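6-phosphogluconolactonase (Leishmania braziliensis, PDB 3CSS) probably hydrolyses 6-phosphogluconolactone to 6-phosphogluconate, the second step of the oxidative branch of the pentose phosphate pathway. Local coordinates at residues A[19-24]-A[50-55]; A[38-43]-A[68-73]; A[125-130]-A[185-190]; A[163-168]-A[193-198]; A[217-222]-A[255-260]. One frame throughout, in Å; residues are numbered along the deposited sequence.

Contact 1. Residues A[19-24]-A[50-55]. With PO4 (phosphate ion), chain B.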
# COMPACT_ATOMS: atom_id res chain seq x y z
N PHE A 19 -7.07 -13.78 -7.08
CA PHE A 19 -6.70 -15.14 -6.61
C PHE A 19 -5.20 -15.24 -6.41
O PHE A 19 -4.75 -15.83 -5.43
CB PHE A 19 -7.13 -16.25 -7.59
CG PHE A 19 -8.61 -16.34 -7.85
CD1 PHE A 19 -9.54 -15.70 -7.06
CD2 PHE A 19 -9.06 -17.11 -8.90
CE1 PHE A 19 -10.88 -15.81 -7.34
CE2 PHE A 19 -10.39 -17.22 -9.17
CZ PHE A 19 -11.28 -16.58 -8.39
N ALA A 20 -4.41 -14.67 -7.33
CA ALA A 20 -2.94 -14.70 -7.21
C ALA A 20 -2.43 -13.94 -5.99
O ALA A 20 -1.52 -14.42 -5.32
CB ALA A 20 -2.29 -14.15 -8.49
N ALA A 21 -3.04 -12.79 -5.69
CA ALA A 21 -2.66 -11.98 -4.51
C ALA A 21 -3.02 -12.77 -3.24
O ALA A 21 -2.24 -12.85 -2.30
CB ALA A 21 -3.35 -10.63 -4.52
N ARG A 22 -4.20 -13.37 -3.25
CA ARG A 22 -4.64 -14.18 -2.11
C ARG A 22 -3.64 -15.29 -1.79
O ARG A 22 -3.32 -15.52 -0.62
CB ARG A 22 -6.04 -14.75 -2.35
CG ARG A 22 -6.56 -15.63 -1.21
CD ARG A 22 -8.01 -16.02 -1.45
NE ARG A 22 -8.42 -17.10 -0.55
CZ ARG A 22 -8.39 -18.40 -0.84
NH1 ARG A 22 -8.00 -18.83 -2.04
NH2 ARG A 22 -8.76 -19.29 0.07
N GLU A 23 -3.16 -15.98 -2.82
CA GLU A 23 -2.18 -17.06 -2.63
C GLU A 23 -0.90 -16.61 -1.94
O GLU A 23 -0.37 -17.32 -1.09
CB GLU A 23 -1.84 -17.72 -3.98
CG GLU A 23 -2.93 -18.64 -4.51
CD GLU A 23 -3.40 -19.67 -3.47
OE1 GLU A 23 -2.53 -20.28 -2.79
OE2 GLU A 23 -4.62 -19.86 -3.32
N VAL A 24 -0.41 -15.43 -2.29
CA VAL A 24 0.77 -14.86 -1.64
C VAL A 24 0.52 -14.62 -0.14
O VAL A 24 1.32 -15.01 0.70
CB VAL A 24 1.21 -13.55 -2.30
CG1 VAL A 24 2.38 -12.92 -1.50
CG2 VAL A 24 1.61 -13.77 -3.77
N LYS A 50 -10.39 -4.29 -3.86
CA LYS A 50 -11.67 -4.58 -3.25
C LYS A 50 -12.07 -6.06 -3.44
O LYS A 50 -12.54 -6.70 -2.50
CB LYS A 50 -12.74 -3.66 -3.85
CG LYS A 50 -14.12 -3.85 -3.24
CD LYS A 50 -15.12 -2.85 -3.78
CE LYS A 50 -15.45 -3.07 -5.22
NZ LYS A 50 -16.73 -2.34 -5.58
N ARG A 51 -11.91 -6.58 -4.65
CA ARG A 51 -12.32 -7.96 -4.86
C ARG A 51 -11.44 -8.95 -4.09
O ARG A 51 -11.99 -9.91 -3.55
CB ARG A 51 -12.45 -8.28 -6.33
CG ARG A 51 -13.67 -7.62 -6.90
CD ARG A 51 -13.51 -7.39 -8.35
NE ARG A 51 -13.20 -8.65 -9.01
CZ ARG A 51 -13.39 -8.85 -10.30
NH1 ARG A 51 -13.86 -7.87 -11.04
NH2 ARG A 51 -13.10 -10.03 -10.83
N LEU A 52 -10.14 -8.69 -3.96
CA LEU A 52 -9.28 -9.49 -3.09
C LEU A 52 -9.82 -9.55 -1.66
O LEU A 52 -9.94 -10.62 -1.06
CB LEU A 52 -7.87 -8.93 -3.08
CG LEU A 52 -6.89 -9.51 -2.06
CD1 LEU A 52 -6.67 -11.01 -2.27
CD2 LEU A 52 -5.57 -8.73 -2.11
N TYR A 53 -10.14 -8.39 -1.12
CA TYR A 53 -10.66 -8.30 0.23
C TYR A 53 -11.96 -9.10 0.40
O TYR A 53 -12.14 -9.81 1.40
CB TYR A 53 -10.82 -6.84 0.67
CG TYR A 53 -9.55 -6.01 0.56
CD1 TYR A 53 -8.27 -6.61 0.51
CD2 TYR A 53 -9.62 -4.63 0.52
CE1 TYR A 53 -7.13 -5.86 0.40
CE2 TYR A 53 -8.45 -3.86 0.42
CZ TYR A 53 -7.22 -4.47 0.34
OH TYR A 53 -6.07 -3.71 0.22
N GLU A 54 -12.85 -9.01 -0.58
CA GLU A 54 -14.10 -9.76 -0.57
C GLU A 54 -13.82 -11.26 -0.57
O GLU A 54 -14.47 -12.03 0.15
CB GLU A 54 -14.96 -9.35 -1.77
CG GLU A 54 -15.48 -7.92 -1.66
CD GLU A 54 -16.30 -7.49 -2.84
OE1 GLU A 54 -16.42 -8.28 -3.79
OE2 GLU A 54 -16.83 -6.37 -2.80
N GLU A 55 -12.84 -11.67 -1.36
CA GLU A 55 -12.48 -13.09 -1.44
C GLU A 55 -11.88 -13.57 -0.11
O GLU A 55 -12.22 -14.65 0.36
CB GLU A 55 -11.52 -13.36 -2.59
CG GLU A 55 -11.24 -14.83 -2.80
CD GLU A 55 -10.72 -15.12 -4.16
OE1 GLU A 55 -10.60 -14.15 -4.96
OE2 GLU A 55 -10.42 -16.30 -4.45
P PO4 B . -18.53 -6.34 -5.85
O1 PO4 B . -19.97 -6.38 -5.38
O2 PO4 B . -17.96 -7.71 -5.64
O3 PO4 B . -17.76 -5.36 -4.98
O4 PO4 B . -18.40 -5.92 -7.29
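Leu52 reaches helix 14-30 with both of its methyl groups. CD2 lies 3.8 Å from Ala21 CB, and CD1 settles against the Arg22 backbone, 3.6 Å from Arg22 N. With CG anti to the backbone N (chi1 171°), the leucine fork is carried to the other helix. One turn further on, Glu55, described here in one of its two deposited conformers, runs out extended and lays its CG 3.7 Å from Arg22 CD, an aliphatic contact between two charged residues. Its carboxylate ends beside the CD1-CE1 side of the Phe19 ring, the two planes nearly perpendicular; the very short approach to the ring is doubtful.

These residues join the helices that precede and follow strand 39-43 in a Rossmann-like alpha/beta fold. The short segments cross at -57°, with their axes 9.5 Å apart at closest approach. Leu256 of strand 252-257 touches Ala20 and Ala21 from the sheet. The Arg22 guanidinium is nearly parallel to the Glu55 carboxylate of this conformer, yet Arg22 NH1 and Glu55 OE2 remain 4.3 Å apart; the arginine's salt bridge runs from NE to Asp60. Farther out, Lys50 NZ weakly hydrogen-bonds O3 of a phosphate ion, probably from the crystallisation liquor, at 3.2 Å.

Contact 2. Residues A[38-43]-A[68-73]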
# COMPACT_ATOMS: atom_id res chain seq x y z
N PRO A 38 1.37 -12.54 14.34
CA PRO A 38 0.68 -12.36 13.06
C PRO A 38 1.58 -11.97 11.89
O PRO A 38 2.69 -11.50 12.09
CB PRO A 38 -0.29 -11.21 13.36
CG PRO A 38 0.41 -10.40 14.37
CD PRO A 38 1.12 -11.42 15.26
N VAL A 39 1.08 -12.20 10.69
CA VAL A 39 1.62 -11.60 9.47
C VAL A 39 1.15 -10.14 9.44
O VAL A 39 -0.04 -9.86 9.64
CB VAL A 39 1.11 -12.38 8.22
CG1 VAL A 39 1.32 -11.61 6.92
CG2 VAL A 39 1.80 -13.74 8.17
N VAL A 40 2.05 -9.20 9.19
CA VAL A 40 1.66 -7.80 9.08
C VAL A 40 1.36 -7.52 7.61
O VAL A 40 2.23 -7.68 6.77
CB VAL A 40 2.77 -6.83 9.60
CG1 VAL A 40 2.27 -5.42 9.57
CG2 VAL A 40 3.20 -7.20 11.00
N LEU A 41 0.12 -7.10 7.33
CA LEU A 41 -0.35 -6.84 5.95
C LEU A 41 -0.74 -5.37 5.84
O LEU A 41 -1.58 -4.91 6.59
CB LEU A 41 -1.57 -7.74 5.64
CG LEU A 41 -2.27 -7.60 4.27
CD1 LEU A 41 -1.30 -7.87 3.14
CD2 LEU A 41 -3.52 -8.52 4.18
N ALA A 42 -0.14 -4.66 4.88
CA ALA A 42 -0.53 -3.29 4.57
C ALA A 42 -1.47 -3.31 3.38
O ALA A 42 -1.09 -3.73 2.25
CB ALA A 42 0.69 -2.42 4.27
N LEU A 43 -2.68 -2.85 3.61
CA LEU A 43 -3.74 -2.83 2.62
C LEU A 43 -3.57 -1.68 1.68
O LEU A 43 -3.15 -0.58 2.09
CB LEU A 43 -5.08 -2.69 3.33
CG LEU A 43 -5.46 -3.81 4.28
CD1 LEU A 43 -6.76 -3.45 4.96
CD2 LEU A 43 -5.53 -5.15 3.55
N ALA A 68 -4.45 -14.18 12.69
CA ALA A 68 -3.31 -14.54 11.82
C ALA A 68 -2.66 -13.31 11.15
O ALA A 68 -1.48 -13.35 10.80
CB ALA A 68 -3.74 -15.53 10.75
N VAL A 69 -3.43 -12.24 10.97
CA VAL A 69 -2.99 -11.04 10.25
C VAL A 69 -3.20 -9.79 11.10
O VAL A 69 -4.25 -9.62 11.73
CB VAL A 69 -3.73 -10.85 8.90
CG1 VAL A 69 -3.33 -9.49 8.25
CG2 VAL A 69 -3.47 -12.01 7.93
N GLN A 70 -2.18 -8.94 11.13
CA GLN A 70 -2.30 -7.59 11.65
C GLN A 70 -2.38 -6.65 10.45
O GLN A 70 -1.44 -6.57 9.66
CB GLN A 70 -1.09 -7.24 12.51
CG GLN A 70 -1.10 -5.79 13.02
CD GLN A 70 0.08 -5.50 13.92
OE1 GLN A 70 1.23 -5.71 13.53
NE2 GLN A 70 -0.19 -5.02 15.13
N PHE A 71 -3.52 -5.95 10.34
CA PHE A 71 -3.84 -5.08 9.20
C PHE A 71 -3.48 -3.63 9.50
O PHE A 71 -3.82 -3.08 10.57
CB PHE A 71 -5.33 -5.13 8.87
CG PHE A 71 -5.83 -6.45 8.38
CD1 PHE A 71 -5.87 -6.71 7.02
CD2 PHE A 71 -6.28 -7.41 9.26
CE1 PHE A 71 -6.34 -7.91 6.54
CE2 PHE A 71 -6.76 -8.64 8.79
CZ PHE A 71 -6.79 -8.89 7.42
N ILE A 72 -2.86 -2.99 8.52
CA ILE A 72 -2.64 -1.56 8.51
C ILE A 72 -3.02 -1.03 7.13
O ILE A 72 -3.04 -1.77 6.16
CB ILE A 72 -1.17 -1.16 8.86
CG1 ILE A 72 -0.20 -1.44 7.70
CG2 ILE A 72 -0.70 -1.90 10.16
CD1 ILE A 72 1.24 -0.92 7.98
N LEU A 73 -3.34 0.26 7.08
CA LEU A 73 -3.58 0.91 5.79
C LEU A 73 -2.25 1.47 5.30
O LEU A 73 -1.58 2.27 5.96
CB LEU A 73 -4.61 2.04 5.92
CG LEU A 73 -6.05 1.66 6.26
CD1 LEU A 73 -6.82 2.93 6.60
CD2 LEU A 73 -6.71 0.90 5.12
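Leu41 holds CG anti to its backbone N (chi1 178°), whereas Phe71 turns its ring to the other side, anti to the carbonyl carbon (chi1 -66°); the two side chains then run side by side in the same direction, with Leu41 CD2 3.7 Å from Phe71 CE1. They sit on neighbouring parallel strands, 39-43 and 69-77, inside the mixed sheet of this Rossmann-like alpha/beta fold, and helices 50-59 and 61-65 lie in the connection between them.

Five backbone hydrogen bonds stitch the pair in regular parallel register. Val39 and Leu41 each use both N and O, the N bonding to Ala68 O and Gln70 O and the O receiving Gln70 N and Ile72 N, while Leu43 N closes the series on Ile72 O at 2.8 Å.

The Phe71 ring lies on the sheet face that also carries Val39, Leu41, Leu43, Val69 and Leu73. Val69 CG1 stands 3.5 Å above the ring plane, over its centre, and also meets Leu41 CB at 3.6 Å. Leu43 CD2 comes in at the ring edge, near the plane. Leu95 and Leu96 of helix 87-96 add to this cover.

The other face bears Val40, Gln70, Ala42 and Ile72, and helix 123-140 packs over it through Tyr133 and Leu137. Here Gln70 extends alongside Val40, its NE2 hydrogen-bonded to Cys140 O. Ile72 CG1 lies 3.7 Å from Ala42 CB.

Contact 3. Residues A[125-130]-A[185-190]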
# COMPACT_ATOMS: atom_id res chain seq x y z
N GLY A 125 -2.23 19.84 8.85
CA GLY A 125 -3.17 18.82 9.30
C GLY A 125 -2.79 17.42 8.85
O GLY A 125 -2.93 16.47 9.62
N ALA A 126 -2.35 17.29 7.60
CA ALA A 126 -1.86 16.01 7.08
C ALA A 126 -0.66 15.50 7.90
O ALA A 126 -0.62 14.34 8.28
CB ALA A 126 -1.51 16.13 5.57
N TRP A 127 0.31 16.36 8.16
CA TRP A 127 1.45 15.99 9.01
C TRP A 127 1.03 15.57 10.41
O TRP A 127 1.60 14.64 10.96
CB TRP A 127 2.48 17.12 9.10
CG TRP A 127 3.54 17.10 8.02
CD1 TRP A 127 3.84 18.10 7.15
CD2 TRP A 127 4.43 16.02 7.71
NE1 TRP A 127 4.86 17.72 6.32
CE2 TRP A 127 5.24 16.44 6.63
CE3 TRP A 127 4.63 14.73 8.23
CZ2 TRP A 127 6.23 15.64 6.08
CZ3 TRP A 127 5.61 13.93 7.67
CH2 TRP A 127 6.40 14.39 6.61
N ALA A 128 0.06 16.27 10.99
CA ALA A 128 -0.43 15.92 12.32
C ALA A 128 -0.96 14.48 12.33
O ALA A 128 -0.64 13.71 13.24
CB ALA A 128 -1.50 16.91 12.76
N VAL A 129 -1.75 14.12 11.31
CA VAL A 129 -2.26 12.75 11.17
C VAL A 129 -1.12 11.74 10.91
O VAL A 129 -1.08 10.68 11.55
CB VAL A 129 -3.33 12.65 10.05
CG1 VAL A 129 -3.76 11.20 9.83
CG2 VAL A 129 -4.53 13.53 10.37
N ALA A 130 -0.20 12.08 10.02
CA ALA A 130 0.97 11.24 9.72
C ALA A 130 1.77 10.91 10.98
O ALA A 130 2.16 9.76 11.20
CB ALA A 130 1.88 11.91 8.67
N VAL A 185 8.49 7.45 8.76
CA VAL A 185 7.75 6.20 8.53
C VAL A 185 6.45 6.48 7.75
O VAL A 185 6.10 5.74 6.84
CB VAL A 185 7.40 5.50 9.87
CG1 VAL A 185 6.47 4.34 9.68
CG2 VAL A 185 8.68 5.04 10.60
N VAL A 186 5.73 7.52 8.15
CA VAL A 186 4.52 7.95 7.46
C VAL A 186 4.74 9.36 6.93
O VAL A 186 5.14 10.27 7.69
CB VAL A 186 3.27 7.95 8.40
CG1 VAL A 186 2.01 8.31 7.65
CG2 VAL A 186 3.12 6.62 9.09
N SER A 187 4.50 9.55 5.64
CA SER A 187 4.67 10.84 5.00
C SER A 187 3.31 11.32 4.47
O SER A 187 2.27 10.72 4.77
CB SER A 187 5.69 10.72 3.87
OG SER A 187 6.09 11.99 3.37
N VAL A 188 3.34 12.40 3.71
CA VAL A 188 2.13 13.09 3.28
C VAL A 188 2.21 13.49 1.81
O VAL A 188 3.29 13.65 1.24
CB VAL A 188 1.90 14.35 4.15
CG1 VAL A 188 1.77 13.93 5.62
CG2 VAL A 188 3.02 15.37 3.97
N SER A 189 1.05 13.68 1.20
CA SER A 189 0.98 14.12 -0.19
C SER A 189 -0.39 14.62 -0.53
O SER A 189 -1.36 14.26 0.13
CB SER A 189 1.27 12.95 -1.10
OG SER A 189 0.27 11.97 -0.93
N PHE A 190 -0.45 15.41 -1.59
CA PHE A 190 -1.70 15.72 -2.29
C PHE A 190 -1.61 15.03 -3.67
O PHE A 190 -0.53 14.94 -4.27
CB PHE A 190 -1.87 17.25 -2.44
CG PHE A 190 -3.29 17.66 -2.73
CD1 PHE A 190 -4.18 17.81 -1.68
CD2 PHE A 190 -3.73 17.87 -4.03
CE1 PHE A 190 -5.49 18.17 -1.90
CE2 PHE A 190 -5.05 18.23 -4.28
CZ PHE A 190 -5.93 18.40 -3.20
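Val188 fits between Ala126, Trp127 and Ala130, and its two methyl groups do different work. CG2 sits 3.6 Å above the plane of the indole, offset toward the rim, in a CH-pi contact 3.9 Å from the centroid of the Trp127 five-membered ring. CG1 turns to the helix backbone and its small residues, 3.9 Å from Ala126 CB and 3.7 Å from Ala130 CB. Ala126 and Ala130, the residues whose CB points toward the strand, let the two backbones come close, with Ala130 CA only 5.3 Å from Val186 CA. Val186 completes this dense part, its CG1 lying 3.7 Å from Ala130 CB.

Contacts across the two segments are sparser at the six-membered ring, where Trp127 CZ3 lies 3.7 Å from Val186 O; Trp127 as a whole is partly exposed. His184 and Val177 also border the indole.

Segment 125-130 of helix 123-140 runs nearly antiparallel, at 158°, to edge strand 186-189. Its neighbour in the sheet is strand 201-204, whose Val202 touches Ala130 and Val186. Between the segments the grip is van der Waals in kind, methyls against methyls, helix carbonyls and an indole face; the helix gains a polar hold on the strand through Glu134, which accepts Val185 N and Val186 N.

Contact 4. Residues A[163-168]-A[193-198]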
# COMPACT_ATOMS: atom_id res chain seq x y z
N PHE A 163 -0.86 0.80 -8.92
CA PHE A 163 -0.23 1.86 -9.71
C PHE A 163 -1.31 2.79 -10.22
O PHE A 163 -2.35 2.32 -10.70
CB PHE A 163 0.48 1.29 -10.95
CG PHE A 163 1.79 0.58 -10.69
CD1 PHE A 163 2.65 0.94 -9.65
CD2 PHE A 163 2.18 -0.41 -11.55
CE1 PHE A 163 3.87 0.26 -9.51
CE2 PHE A 163 3.38 -1.07 -11.42
CZ PHE A 163 4.22 -0.72 -10.41
N GLY A 164 -1.05 4.08 -10.15
CA GLY A 164 -1.83 5.05 -10.89
C GLY A 164 -1.29 5.25 -12.28
O GLY A 164 -0.11 5.00 -12.56
N SER A 165 -2.14 5.78 -13.16
CA SER A 165 -1.70 6.16 -14.51
C SER A 165 -0.65 7.29 -14.51
O SER A 165 0.02 7.50 -15.51
CB SER A 165 -2.88 6.57 -15.37
OG SER A 165 -3.46 7.76 -14.87
N ASP A 166 -0.52 7.99 -13.38
CA ASP A 166 0.51 9.00 -13.17
C ASP A 166 1.85 8.41 -12.69
O ASP A 166 2.80 9.17 -12.46
CB ASP A 166 0.00 10.05 -12.19
CG ASP A 166 -0.12 9.52 -10.77
OD1 ASP A 166 -0.24 8.29 -10.60
OD2 ASP A 166 -0.07 10.34 -9.81
N GLY A 167 1.91 7.09 -12.50
CA GLY A 167 3.12 6.43 -12.02
C GLY A 167 3.26 6.33 -10.51
O GLY A 167 4.25 5.80 -10.00
N HIS A 168 2.28 6.85 -9.75
CA HIS A 168 2.33 6.79 -8.30
C HIS A 168 1.97 5.38 -7.80
O HIS A 168 1.36 4.58 -8.50
CB HIS A 168 1.42 7.87 -7.66
CG HIS A 168 0.03 7.42 -7.36
ND1 HIS A 168 -0.99 7.45 -8.29
CD2 HIS A 168 -0.54 6.99 -6.20
CE1 HIS A 168 -2.11 7.01 -7.75
NE2 HIS A 168 -1.87 6.73 -6.47
N PRO A 193 -2.18 16.01 -10.66
CA PRO A 193 -3.31 16.62 -11.38
C PRO A 193 -4.37 15.67 -11.94
O PRO A 193 -5.57 16.00 -11.91
CB PRO A 193 -2.63 17.38 -12.51
CG PRO A 193 -1.33 17.81 -11.92
CD PRO A 193 -0.90 16.62 -11.10
N THR A 194 -3.96 14.51 -12.44
CA THR A 194 -4.90 13.54 -13.02
C THR A 194 -5.63 12.66 -12.00
O THR A 194 -6.59 11.96 -12.38
CB THR A 194 -4.19 12.61 -14.00
OG1 THR A 194 -3.19 11.85 -13.29
CG2 THR A 194 -3.59 13.42 -15.20
N MET A 195 -5.19 12.69 -10.74
CA MET A 195 -5.62 11.72 -9.75
C MET A 195 -6.64 12.28 -8.76
O MET A 195 -6.56 13.45 -8.36
CB MET A 195 -4.41 11.18 -9.00
CG MET A 195 -3.43 10.46 -9.92
SD MET A 195 -4.00 8.78 -10.36
CE MET A 195 -4.52 8.98 -12.05
N SER A 196 -7.57 11.40 -8.37
CA SER A 196 -8.67 11.74 -7.46
C SER A 196 -8.83 10.64 -6.41
O SER A 196 -8.39 9.51 -6.61
CB SER A 196 -9.95 11.88 -8.25
OG SER A 196 -9.90 13.06 -9.02
N PRO A 197 -9.47 10.95 -5.27
CA PRO A 197 -10.08 12.20 -4.84
C PRO A 197 -9.06 13.29 -4.49
O PRO A 197 -7.95 12.97 -4.06
CB PRO A 197 -10.90 11.80 -3.61
CG PRO A 197 -10.33 10.56 -3.13
CD PRO A 197 -9.72 9.87 -4.31
N LYS A 198 -9.47 14.55 -4.66
CA LYS A 198 -8.62 15.70 -4.37
C LYS A 198 -8.64 16.00 -2.87
O LYS A 198 -9.33 16.92 -2.41
CB LYS A 198 -9.11 16.94 -5.15
CG LYS A 198 -9.09 16.79 -6.67
CD LYS A 198 -7.71 16.48 -7.18
CE LYS A 198 -7.64 16.44 -8.69
NZ LYS A 198 -6.26 16.07 -9.13
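Met195 points toward the turn 164-167 and touches Asp166, His168 and Ser165 with three successive atoms. CG lies beside the Asp166 carboxylate, 3.4 Å from OD2; SD comes obliquely to the His168 ring, 3.7 Å from CE1; and CE ends 3.3 Å from Ser165 OG. The chain bends at chi2 (-77°) and again at the thioether, and this folds the methyl back toward the serine.

What Met195 packs against is a hydrogen-bonded pair. Asp166 OD1 receives His168 ND1 through its syn lone pair, at 2.6 Å and 1° from the imidazole plane, and it also accepts His168 N from above the carboxylate plane. With two donors on one oxygen, and Ser192 OG bonded to OD2, the carboxylate is fixed in rotation; Phe173 stacks on the imidazole. On the other side of the contact, Lys198 NZ curls back to Met195 O (2.7 Å) and Pro193 O, tying its own loop together.

Asp166 and His168 form an Asx turn that overlaps the end of a type I beta turn from Gly164 to Gly167. This loop follows strand 158-162, and its Gly-x-Asp-Gly-His sequence is consistent with the active-site loop of 6-phosphogluconolactonases.

Contact 5. Residues A[217-222]-A[255-260]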
# COMPACT_ATOMS: atom_id res chain seq x y z
N VAL A 217 2.10 -5.78 -6.14
CA VAL A 217 1.40 -4.73 -6.88
C VAL A 217 0.32 -5.37 -7.73
O VAL A 217 0.59 -6.35 -8.44
CB VAL A 217 2.38 -3.97 -7.83
CG1 VAL A 217 1.64 -2.81 -8.55
CG2 VAL A 217 3.67 -3.48 -7.11
N LEU A 218 -0.89 -4.82 -7.66
CA LEU A 218 -1.99 -5.19 -8.56
C LEU A 218 -2.30 -4.00 -9.43
O LEU A 218 -2.66 -2.93 -8.90
CB LEU A 218 -3.25 -5.53 -7.75
CG LEU A 218 -3.28 -6.82 -6.90
CD1 LEU A 218 -2.51 -6.67 -5.66
CD2 LEU A 218 -4.73 -7.16 -6.55
N ALA A 219 -2.20 -4.15 -10.76
CA ALA A 219 -2.44 -3.03 -11.70
C ALA A 219 -3.06 -3.53 -12.99
O ALA A 219 -2.62 -4.51 -13.58
CB ALA A 219 -1.11 -2.26 -12.00
N ALA A 220 -4.09 -2.82 -13.43
CA ALA A 220 -4.81 -3.16 -14.64
C ALA A 220 -5.07 -1.88 -15.46
O ALA A 220 -5.38 -0.83 -14.89
CB ALA A 220 -6.11 -3.84 -14.28
N GLY A 221 -4.93 -2.01 -16.77
CA GLY A 221 -5.22 -0.95 -17.73
C GLY A 221 -4.04 -0.55 -18.60
O GLY A 221 -2.90 -0.45 -18.15
N LYS A 222 -4.31 -0.31 -19.87
CA LYS A 222 -3.27 0.15 -20.81
C LYS A 222 -2.63 1.43 -20.30
O LYS A 222 -1.45 1.69 -20.57
CB LYS A 222 -3.86 0.41 -22.20
CG LYS A 222 -2.91 0.09 -23.36
CD LYS A 222 -1.55 0.81 -23.32
CE LYS A 222 -0.47 -0.14 -23.79
NZ LYS A 222 -0.79 -1.52 -23.30
N LEU A 255 4.55 -8.26 -9.45
CA LEU A 255 3.62 -7.43 -10.23
C LEU A 255 2.54 -8.35 -10.83
O LEU A 255 2.84 -9.22 -11.62
CB LEU A 255 4.33 -6.71 -11.37
CG LEU A 255 5.56 -5.87 -11.02
CD1 LEU A 255 5.99 -5.04 -12.28
CD2 LEU A 255 5.32 -4.97 -9.84
N LEU A 256 1.29 -8.14 -10.39
CA LEU A 256 0.12 -8.82 -10.93
C LEU A 256 -0.61 -7.85 -11.84
O LEU A 256 -1.14 -6.85 -11.37
CB LEU A 256 -0.81 -9.27 -9.77
CG LEU A 256 -0.15 -10.19 -8.72
CD1 LEU A 256 -1.11 -10.50 -7.55
CD2 LEU A 256 0.40 -11.47 -9.34
N LEU A 257 -0.59 -8.15 -13.14
CA LEU A 257 -0.96 -7.19 -14.17
C LEU A 257 -2.01 -7.80 -15.07
O LEU A 257 -2.04 -9.01 -15.23
CB LEU A 257 0.26 -6.85 -15.01
CG LEU A 257 1.51 -6.32 -14.30
CD1 LEU A 257 2.59 -6.07 -15.35
CD2 LEU A 257 1.19 -5.04 -13.49
N ASP A 258 -2.82 -6.96 -15.71
CA ASP A 258 -3.73 -7.44 -16.73
C ASP A 258 -3.03 -7.23 -18.08
O ASP A 258 -1.91 -6.70 -18.12
CB ASP A 258 -5.10 -6.76 -16.60
CG ASP A 258 -5.18 -5.42 -17.30
OD1 ASP A 258 -6.32 -5.06 -17.67
OD2 ASP A 258 -4.15 -4.74 -17.49
N PRO A 259 -3.66 -7.68 -19.18
CA PRO A 259 -2.91 -7.67 -20.44
C PRO A 259 -2.49 -6.26 -20.91
O PRO A 259 -1.37 -6.10 -21.41
CB PRO A 259 -3.86 -8.36 -21.43
CG PRO A 259 -4.77 -9.19 -20.56
CD PRO A 259 -4.94 -8.38 -19.30
N GLY A 260 -3.35 -5.26 -20.71
CA GLY A 260 -3.02 -3.89 -21.12
C GLY A 260 -1.85 -3.32 -20.32
O GLY A 260 -0.93 -2.72 -20.89
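Val217 O and Leu256 O carry the regular part of this strand pairing: the first accepts Leu256 N at 2.7 Å and the second Ala219 N at 3.0 Å, both nearly straight. The next bond, Asp258 N to Ala219 O, stretches to 3.3 Å and bends to 141° at the hydrogen, as the strands give way to loops. On the outer sides of the pair, Leu218 bonds to Leu161 of strand 158-162, and Leu255 and Leu257 bond to Lys9 of strand 7-10. Backbone pairing then passes to a side chain. With CG between the backbone N and the carbonyl carbon (chi1 85°), Asp258 swings its carboxylate against Ala220, and OD2 takes Gly221 N at 2.9 Å from above the carboxylate plane. The same oxygen also accepts Ala261 N, so it holds both segment 217-222 and the turn that follows Asp258. Beyond it, Lys222, in one of its two deposited conformers, brings NZ to 2.7 Å from Gly260 O and into a salt bridge with Glu263; both are less certain for that reason.

Val217 and Leu255 point the same way, with Val217 CG2 3.5 Å from Leu255 CD2, and Leu257 CD2 reaches Ala219 CB. Across the sheet, Leu218 and Leu256 both touch Met17 of helix 14-30.

Strands 214-219 and 252-257, with helix 225-232 between them, make a beta-alpha-beta unit, the parallel building block of Rossmann-like folds.

How the contacts relate
Along the chain, contacts 1 and 2 interleave first, contacts 3 and 4 interleave next, and contact 5 comes last. Contacts 2, 3 and 5 all reach the same mixed sheet: contact 5 pairs strands 214-219 and 252-257, contact 2 pairs 39-43 and 69-77, and contact 3 covers edge strand 186-189. The centres of contacts 3 and 5 are about 28 Å apart, on opposite sides of the chain's centre. Contact 1 bridges helices 14-30 and 50-59 and touches contacts 2 and 5, where Leu256 CD1 lies 3.5 Å from Ala21 N. Phe190 of contact 3 meets Lys198 of contact 4. Phe163 links contact 4 to contact 5, so the probable active-site loop rests directly on the sheet.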